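Local coordinates for hypothetical protein aq_1956 (Aquifex aeolicus, PDB 2YVT), which is of unknown function but belongs to the calcineurin-like metallophosphoesterase superfamily, whose members typically hydrolyse phosphoester bonds at a two-metal centre, at residues V95-L103 with E149-P157; I120-A128 with F134-L142. One frame throughout, in Å; residues are numbered along the deposited sequence.

Contact 1: V95-L103 with E149-P157; sequences VPGKNDAPL and EEDFVLKYP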
loop_
_atom_site.group_PDB
_atom_site.type_symbol
_atom_site.label_atom_id
_atom_site.label_comp_id
_atom_site.label_asym_id
_atom_site.label_seq_id
_atom_site.Cartn_x
_atom_site.Cartn_y
_atom_site.Cartn_z
ATOM N N VAL A 95 3.113 -2.819 0.580
ATOM C CA VAL A 95 3.464 -1.403 0.403
ATOM C C VAL A 95 2.985 -0.640 1.648
ATOM O O VAL A 95 1.814 -0.720 1.992
ATOM C CB VAL A 95 2.829 -0.827 -0.885
ATOM C CG1 VAL A 95 3.113 0.664 -1.005
ATOM C CG2 VAL A 95 3.348 -1.587 -2.106
ATOM N N PRO A 96 3.901 0.060 2.348
ATOM C CA PRO A 96 3.527 0.649 3.632
ATOM C C PRO A 96 2.600 1.851 3.510
ATOM O O PRO A 96 2.634 2.582 2.502
ATOM C CB PRO A 96 4.883 1.077 4.223
ATOM C CG PRO A 96 5.725 1.373 3.025
ATOM C CD PRO A 96 5.313 0.336 2.009
ATOM N N GLY A 97 1.777 2.049 4.539
ATOM C CA GLY A 97 0.912 3.214 4.606
ATOM C C GLY A 97 1.493 4.364 5.420
ATOM O O GLY A 97 2.639 4.308 5.904
ATOM N N LYS A 98 0.703 5.426 5.549
ATOM C CA LYS A 98 1.083 6.596 6.336
ATOM C C LYS A 98 1.490 6.240 7.769
ATOM O O LYS A 98 2.364 6.880 8.343
ATOM C CB LYS A 98 -0.081 7.582 6.330
ATOM C CG LYS A 98 0.063 8.816 7.175
ATOM C CD LYS A 98 -1.216 9.669 7.098
ATOM C CE LYS A 98 -2.510 8.848 7.318
ATOM N NZ LYS A 98 -3.216 8.340 6.085
ATOM N N ASN A 99 0.865 5.219 8.348
ATOM C CA ASN A 99 1.120 4.902 9.758
ATOM C C ASN A 99 2.161 3.811 9.974
ATOM O O ASN A 99 2.380 3.355 11.103
ATOM C CB ASN A 99 -0.185 4.547 10.459
ATOM C CG ASN A 99 -1.149 5.703 10.474
ATOM O OD1 ASN A 99 -2.200 5.654 9.832
ATOM N ND2 ASN A 99 -0.776 6.771 11.161
ATOM N N ASP A 100 2.816 3.404 8.891
ATOM C CA ASP A 100 3.783 2.316 8.962
ATOM C C ASP A 100 5.181 2.896 9.092
ATOM O O ASP A 100 6.020 2.820 8.189
ATOM C CB ASP A 100 3.587 1.385 7.773
ATOM C CG ASP A 100 2.232 0.711 7.819
ATOM O OD1 ASP A 100 1.777 0.426 8.946
ATOM O OD2 ASP A 100 1.611 0.494 6.756
ATOM N N ALA A 101 5.380 3.500 10.255
ATOM C CA ALA A 101 6.532 4.319 10.557
ATOM C C ALA A 101 6.976 4.036 11.994
ATOM O O ALA A 101 6.171 3.590 12.810
ATOM C CB ALA A 101 6.153 5.789 10.407
ATOM N N PRO A 102 8.258 4.298 12.311
ATOM C CA PRO A 102 9.315 4.809 11.431
ATOM C C PRO A 102 9.660 3.874 10.268
ATOM O O PRO A 102 9.673 2.642 10.427
ATOM C CB PRO A 102 10.519 4.955 12.375
ATOM C CG PRO A 102 9.905 5.065 13.754
ATOM C CD PRO A 102 8.732 4.136 13.697
ATOM N N LEU A 103 9.944 4.459 9.106
ATOM C CA LEU A 103 10.323 3.652 7.952
ATOM C C LEU A 103 11.487 2.716 8.265
ATOM O O LEU A 103 11.476 1.554 7.852
ATOM C CB LEU A 103 10.656 4.519 6.738
ATOM C CG LEU A 103 10.990 3.761 5.450
ATOM C CD1 LEU A 103 9.822 2.865 4.979
ATOM C CD2 LEU A 103 11.374 4.748 4.366
ATOM N N GLU A 149 8.069 13.342 5.768
ATOM C CA GLU A 149 8.310 12.756 7.085
ATOM C C GLU A 149 8.416 11.237 6.963
ATOM O O GLU A 149 7.670 10.619 6.195
ATOM C CB GLU A 149 7.150 13.127 8.023
ATOM C CG GLU A 149 7.188 12.494 9.418
ATOM C CD GLU A 149 8.407 12.881 10.246
ATOM O OE1 GLU A 149 8.954 13.989 10.067
ATOM O OE2 GLU A 149 8.814 12.068 11.100
ATOM N N GLU A 150 9.325 10.631 7.730
ATOM C CA GLU A 150 9.460 9.179 7.704
ATOM C C GLU A 150 9.528 8.526 9.074
ATOM O O GLU A 150 9.594 7.309 9.158
ATOM C CB GLU A 150 10.674 8.751 6.875
ATOM C CG GLU A 150 10.621 9.176 5.420
ATOM C CD GLU A 150 11.814 8.684 4.631
ATOM O OE1 GLU A 150 12.973 8.987 5.015
ATOM O OE2 GLU A 150 11.596 7.985 3.627
ATOM N N ASP A 151 9.525 9.327 10.142
ATOM C CA ASP A 151 9.672 8.772 11.487
ATOM C C ASP A 151 8.352 8.604 12.249
ATOM O O ASP A 151 8.065 7.525 12.745
ATOM C CB ASP A 151 10.672 9.600 12.304
ATOM C CG ASP A 151 12.093 9.498 11.766
ATOM O OD1 ASP A 151 12.345 8.676 10.867
ATOM O OD2 ASP A 151 12.967 10.244 12.245
ATOM N N PHE A 152 7.569 9.671 12.365
ATOM C CA PHE A 152 6.300 9.594 13.094
ATOM C C PHE A 152 5.199 9.055 12.205
ATOM O O PHE A 152 4.263 8.417 12.683
ATOM C CB PHE A 152 5.895 10.968 13.616
ATOM C CG PHE A 152 6.772 11.468 14.720
ATOM C CD1 PHE A 152 6.403 11.283 16.053
ATOM C CD2 PHE A 152 7.963 12.134 14.432
ATOM C CE1 PHE A 152 7.226 11.743 17.084
ATOM C CE2 PHE A 152 8.790 12.599 15.458
ATOM C CZ PHE A 152 8.417 12.405 16.784
ATOM N N VAL A 153 5.332 9.342 10.910
ATOM C CA VAL A 153 4.394 8.927 9.867
ATOM C C VAL A 153 5.209 8.845 8.582
ATOM O O VAL A 153 6.353 9.313 8.549
ATOM C CB VAL A 153 3.222 9.945 9.659
ATOM C CG1 VAL A 153 2.184 9.838 10.779
ATOM C CG2 VAL A 153 3.734 11.382 9.492
ATOM N N LEU A 154 4.631 8.270 7.528
ATOM C CA LEU A 154 5.247 8.311 6.203
ATOM C C LEU A 154 4.482 9.288 5.320
ATOM O O LEU A 154 3.344 9.024 4.929
ATOM C CB LEU A 154 5.248 6.931 5.532
ATOM C CG LEU A 154 5.899 5.747 6.229
ATOM C CD1 LEU A 154 6.012 4.600 5.219
ATOM C CD2 LEU A 154 7.258 6.152 6.780
ATOM N N LYS A 155 5.114 10.419 5.028
ATOM C CA LYS A 155 4.562 11.426 4.115
ATOM C C LYS A 155 5.661 11.862 3.153
ATOM O O LYS A 155 6.808 12.058 3.559
ATOM C CB LYS A 155 4.048 12.653 4.883
ATOM C CG LYS A 155 2.902 12.384 5.847
ATOM C CD LYS A 155 2.289 13.718 6.288
ATOM C CE LYS A 155 1.075 13.534 7.171
ATOM N NZ LYS A 155 0.516 14.852 7.595
ATOM N N TYR A 156 5.319 11.997 1.875
ATOM C CA TYR A 156 6.296 12.385 0.861
ATOM C C TYR A 156 5.764 13.532 0.020
ATOM O O TYR A 156 4.564 13.597 -0.248
ATOM C CB TYR A 156 6.630 11.198 -0.035
ATOM C CG TYR A 156 7.315 10.093 0.718
ATOM C CD1 TYR A 156 8.683 10.158 0.975
ATOM C CD2 TYR A 156 6.595 8.996 1.206
ATOM C CE1 TYR A 156 9.332 9.157 1.686
ATOM C CE2 TYR A 156 7.243 7.969 1.928
ATOM C CZ TYR A 156 8.614 8.069 2.158
ATOM O OH TYR A 156 9.272 7.094 2.864
ATOM N N PRO A 157 6.657 14.449 -0.388
ATOM C CA PRO A 157 6.277 15.588 -1.225
ATOM C C PRO A 157 6.442 15.283 -2.706
ATOM O O PRO A 157 7.276 14.449 -3.074
ATOM C CB PRO A 157 7.293 16.651 -0.811
ATOM C CG PRO A 157 8.537 15.863 -0.512
ATOM C CD PRO A 157 8.081 14.507 -0.000
HETATM O O HOH W 1 1.792 6.845 12.654
#
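K98 and L154 join a type I turn, G97-D100, to the loop entering strand 155-157. The turn follows strand 91-95 and probably corresponds to the Gly-Asn-His-Asp/Glu motif of calcineurin-like phosphoesterases, reading Gly-Lys-Asn-Asp here.

Two backbone hydrogen bonds tie the loops together. L154 N donates to K98 O (2.8 Å, N-H...O angle 163°), and L103 N donates to E150 O at 2.9 Å, with the donor almost in line with the carbonyl. Since P102 is the N-cap of helix 103-112, the second bond satisfies a first-turn amide that the helix itself cannot. The cis proline P102 leans on the neighbouring carbonyl, its CG 3.2 Å from D151 O.

Apolar packing centres on L154. With CG anti to the carbonyl carbon (chi1 -57°), the loop wraps round the branched end: CD1 reaches P96 CB and lies 3.5 Å from D100 O, a buried carbonyl without a polar partner, while CD2 sits 3.8 Å from A101 CB and also meets L103 CB.

Polar side chains work around this cluster. D100 OD2 accepts from G97 N, holding the turn closed, and from I42 N. N99 ND2 reaches F152 O through a water and also bonds E49. Past the end of L103, whose CD2 lies 3.3 Å from E150 OE2, Y156 OH donates to that same OE2 at 2.6 Å, on its anti lone pair.

Contact 2: I120-A128 with F134-L142; sequences IRVLHEGFA and FEVIGFGGL
A128 and V136 form an antiparallel hydrogen-bonded pair in the beta hairpin of strands 126-130 and 134-144, with A128 N to V136 O at 2.9 Å and V136 N to A128 O at 2.7 Å. The backbone pairing continues through F127 and I137, a non-hydrogen-bonded pair, to G138 N, which donates to G126 O at 3.0 Å. There it is interrupted by a G1 beta bulge. E125, in a left-handed backbone conformation (phi 59°), and G126 both face G138, and their amides converge on G138 O in two weak bonds, the shorter 2.8 Å from E125 N.

Beyond the bulge the polar link passes to a side chain. G140 N donates to H124 ND1 at 2.8 Å, entering almost exactly in the imidazole plane, which helps to set the ring's rotation and is consistent with ND1 being unprotonated.

Rings and aliphatic groups pack alongside. E125 CG makes a CH-pi contact over one face of F139, 3.9 Å from the ring centroid, and also lies over the centre of the H124 ring; these two planes are turned 78° apart. The E125 carboxylate continues to Y160 OH. The L123 and V136 side chains cross at about a right angle, CD1 3.6 Å from CG1, and the F127 ring edge, through CD1, approaches E135 OE1 at 3.7 Å.

L123 and A128 rest on F93 of strand 91-95 in the other sheet, F139 packs against Y160, V161 and I164 of helix 158-164, and strand 175-180 pairs with strand 134-144 in parallel.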
loop_
_atom_site.group_PDB
_atom_site.type_symbol
_atom_site.label_atom_id
_atom_site.label_comp_id
_atom_site.label_asym_id
_atom_site.label_seq_id
_atom_site.Cartn_x
_atom_site.Cartn_y
_atom_site.Cartn_z
ATOM N N ILE A 120 7.383 -13.046 0.632
ATOM C CA ILE A 120 7.055 -11.627 0.830
ATOM C C ILE A 120 8.135 -10.710 0.266
ATOM O O ILE A 120 9.330 -10.909 0.512
ATOM C CB ILE A 120 6.853 -11.292 2.332
ATOM C CG1 ILE A 120 5.706 -12.115 2.925
ATOM C CG2 ILE A 120 6.620 -9.783 2.531
ATOM C CD1 ILE A 120 5.544 -11.922 4.421
ATOM N N ARG A 121 7.702 -9.692 -0.476
ATOM C CA ARG A 121 8.575 -8.610 -0.895
ATOM C C ARG A 121 7.914 -7.283 -0.569
ATOM O O ARG A 121 6.806 -7.020 -1.018
ATOM C CB ARG A 121 8.835 -8.710 -2.392
ATOM C CG ARG A 121 9.665 -7.578 -2.943
ATOM C CD ARG A 121 10.074 -7.857 -4.366
ATOM N NE ARG A 121 11.323 -8.616 -4.456
ATOM C CZ ARG A 121 12.515 -8.067 -4.674
ATOM N NH1 ARG A 121 12.632 -6.752 -4.822
ATOM N NH2 ARG A 121 13.594 -8.835 -4.738
ATOM N N VAL A 122 8.593 -6.459 0.221
ATOM C CA VAL A 122 8.135 -5.098 0.471
ATOM C C VAL A 122 8.610 -4.210 -0.674
ATOM O O VAL A 122 9.794 -4.228 -1.034
ATOM C CB VAL A 122 8.652 -4.556 1.832
ATOM C CG1 VAL A 122 8.428 -3.056 1.937
ATOM C CG2 VAL A 122 7.970 -5.281 2.983
ATOM N N LEU A 123 7.678 -3.454 -1.255
ATOM C CA LEU A 123 7.996 -2.516 -2.326
ATOM C C LEU A 123 7.723 -1.110 -1.850
ATOM O O LEU A 123 6.578 -0.729 -1.613
ATOM C CB LEU A 123 7.171 -2.810 -3.583
ATOM C CG LEU A 123 7.396 -4.158 -4.255
ATOM C CD1 LEU A 123 6.469 -4.268 -5.446
ATOM C CD2 LEU A 123 8.844 -4.330 -4.677
ATOM N N HIS A 124 8.792 -0.352 -1.675
ATOM C CA HIS A 124 8.665 1.043 -1.306
ATOM C C HIS A 124 9.831 1.814 -1.895
ATOM O O HIS A 124 10.987 1.587 -1.522
ATOM C CB HIS A 124 8.604 1.226 0.216
ATOM C CG HIS A 124 8.476 2.659 0.630
ATOM N ND1 HIS A 124 7.427 3.458 0.221
ATOM C CD2 HIS A 124 9.277 3.447 1.385
ATOM C CE1 HIS A 124 7.579 4.672 0.720
ATOM N NE2 HIS A 124 8.699 4.696 1.422
ATOM N N GLU A 125 9.515 2.716 -2.825
ATOM C CA GLU A 125 10.536 3.420 -3.618
ATOM C C GLU A 125 11.396 2.412 -4.387
ATOM O O GLU A 125 12.610 2.580 -4.539
ATOM C CB GLU A 125 11.407 4.317 -2.739
ATOM C CG GLU A 125 10.618 5.192 -1.788
ATOM C CD GLU A 125 11.504 6.055 -0.949
ATOM O OE1 GLU A 125 12.269 6.835 -1.536
ATOM O OE2 GLU A 125 11.450 5.943 0.290
ATOM N N GLY A 126 10.746 1.362 -4.876
ATOM C CA GLY A 126 11.448 0.265 -5.512
ATOM C C GLY A 126 10.526 -0.591 -6.343
ATOM O O GLY A 126 9.327 -0.292 -6.503
ATOM N N PHE A 127 11.092 -1.674 -6.862
ATOM C CA PHE A 127 10.436 -2.424 -7.909
ATOM C C PHE A 127 10.851 -3.874 -7.848
ATOM O O PHE A 127 11.885 -4.213 -7.269
ATOM C CB PHE A 127 10.829 -1.848 -9.267
ATOM C CG PHE A 127 12.284 -2.029 -9.592
ATOM C CD1 PHE A 127 12.704 -3.095 -10.383
ATOM C CD2 PHE A 127 13.237 -1.147 -9.087
ATOM C CE1 PHE A 127 14.058 -3.268 -10.680
ATOM C CE2 PHE A 127 14.600 -1.319 -9.374
ATOM C CZ PHE A 127 15.004 -2.383 -10.173
ATOM N N ALA A 128 10.045 -4.720 -8.478
ATOM C CA ALA A 128 10.382 -6.120 -8.638
ATOM C C ALA A 128 9.775 -6.623 -9.933
ATOM O O ALA A 128 8.665 -6.228 -10.309
ATOM C CB ALA A 128 9.859 -6.913 -7.475
ATOM N N PHE A 134 5.953 -8.667 -15.992
ATOM C CA PHE A 134 5.544 -7.428 -15.333
ATOM C C PHE A 134 6.700 -6.818 -14.571
ATOM O O PHE A 134 7.596 -7.534 -14.120
ATOM C CB PHE A 134 4.391 -7.676 -14.344
ATOM C CG PHE A 134 3.142 -8.236 -14.976
ATOM C CD1 PHE A 134 2.126 -7.384 -15.418
ATOM C CD2 PHE A 134 2.974 -9.609 -15.116
ATOM C CE1 PHE A 134 0.968 -7.895 -15.997
ATOM C CE2 PHE A 134 1.814 -10.129 -15.700
ATOM C CZ PHE A 134 0.816 -9.269 -16.143
ATOM N N GLU A 135 6.671 -5.495 -14.443
ATOM C CA GLU A 135 7.439 -4.802 -13.417
ATOM C C GLU A 135 6.433 -4.264 -12.413
ATOM O O GLU A 135 5.467 -3.591 -12.788
ATOM C CB GLU A 135 8.272 -3.647 -13.993
ATOM C CG GLU A 135 9.451 -4.077 -14.886
ATOM C CD GLU A 135 10.638 -4.662 -14.119
ATOM O OE1 GLU A 135 10.557 -4.846 -12.886
ATOM O OE2 GLU A 135 11.673 -4.945 -14.765
ATOM N N VAL A 136 6.655 -4.571 -11.139
ATOM C CA VAL A 136 5.777 -4.094 -10.077
ATOM C C VAL A 136 6.513 -3.016 -9.302
ATOM O O VAL A 136 7.603 -3.257 -8.791
ATOM C CB VAL A 136 5.329 -5.247 -9.147
ATOM C CG1 VAL A 136 4.238 -4.778 -8.189
ATOM C CG2 VAL A 136 4.802 -6.413 -9.990
ATOM N N ILE A 137 5.922 -1.826 -9.250
ATOM C CA ILE A 137 6.536 -0.678 -8.582
ATOM C C ILE A 137 5.693 -0.330 -7.368
ATOM O O ILE A 137 4.466 -0.287 -7.459
ATOM C CB ILE A 137 6.599 0.535 -9.526
ATOM C CG1 ILE A 137 7.456 0.202 -10.751
ATOM C CG2 ILE A 137 7.157 1.768 -8.814
ATOM C CD1 ILE A 137 7.312 1.214 -11.840
ATOM N N GLY A 138 6.346 -0.087 -6.235
ATOM C CA GLY A 138 5.640 0.337 -5.029
ATOM C C GLY A 138 6.171 1.644 -4.482
ATOM O O GLY A 138 7.377 1.879 -4.471
ATOM N N PHE A 139 5.268 2.506 -4.028
ATOM C CA PHE A 139 5.676 3.732 -3.350
ATOM C C PHE A 139 4.602 4.038 -2.311
ATOM O O PHE A 139 3.488 4.465 -2.644
ATOM C CB PHE A 139 5.854 4.887 -4.354
ATOM C CG PHE A 139 6.765 5.998 -3.864
ATOM C CD1 PHE A 139 7.823 6.441 -4.666
ATOM C CD2 PHE A 139 6.581 6.591 -2.617
ATOM C CE1 PHE A 139 8.680 7.462 -4.237
ATOM C CE2 PHE A 139 7.430 7.615 -2.168
ATOM C CZ PHE A 139 8.480 8.057 -2.988
ATOM N N GLY A 140 4.933 3.760 -1.054
ATOM C CA GLY A 140 3.989 3.906 0.047
ATOM C C GLY A 140 3.945 5.282 0.683
ATOM O O GLY A 140 4.539 6.248 0.186
ATOM N N GLY A 141 3.216 5.370 1.786
ATOM C CA GLY A 141 3.070 6.627 2.501
ATOM C C GLY A 141 2.050 7.557 1.881
ATOM O O GLY A 141 1.565 7.324 0.771
ATOM N N LEU A 142 1.731 8.622 2.607
ATOM C CA LEU A 142 0.820 9.652 2.111
ATOM C C LEU A 142 1.593 10.576 1.188
ATOM O O LEU A 142 2.555 11.215 1.608
ATOM C CB LEU A 142 0.224 10.440 3.276
ATOM C CG LEU A 142 -0.922 11.378 2.888
ATOM C CD1 LEU A 142 -2.171 10.594 2.468
ATOM C CD2 LEU A 142 -1.227 12.308 4.047
#

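In the fold
The centres of contacts 1 and 2 are about 14 Å apart, and the two meet along strand 134-144, which runs parallel to its sheet neighbour 155-157. There L154 O and L142 N, 2.9 Å apart, probably form a hydrogen bond. A second link joins H124 NE2 to Y156 OH, also at 2.9 Å; with H124 ND1 occupied as an acceptor, NE2 is the likely donor, so that hydrogen bonds run from H124 through Y156 to E150 in contact 1. V95 packs its CG1 3.5 Å from G140 CA. Contact 1 carries the loop that probably corresponds to part of the family's metal-binding site, while contact 2 belongs to the hairpin of strands 126-130 and 134-144.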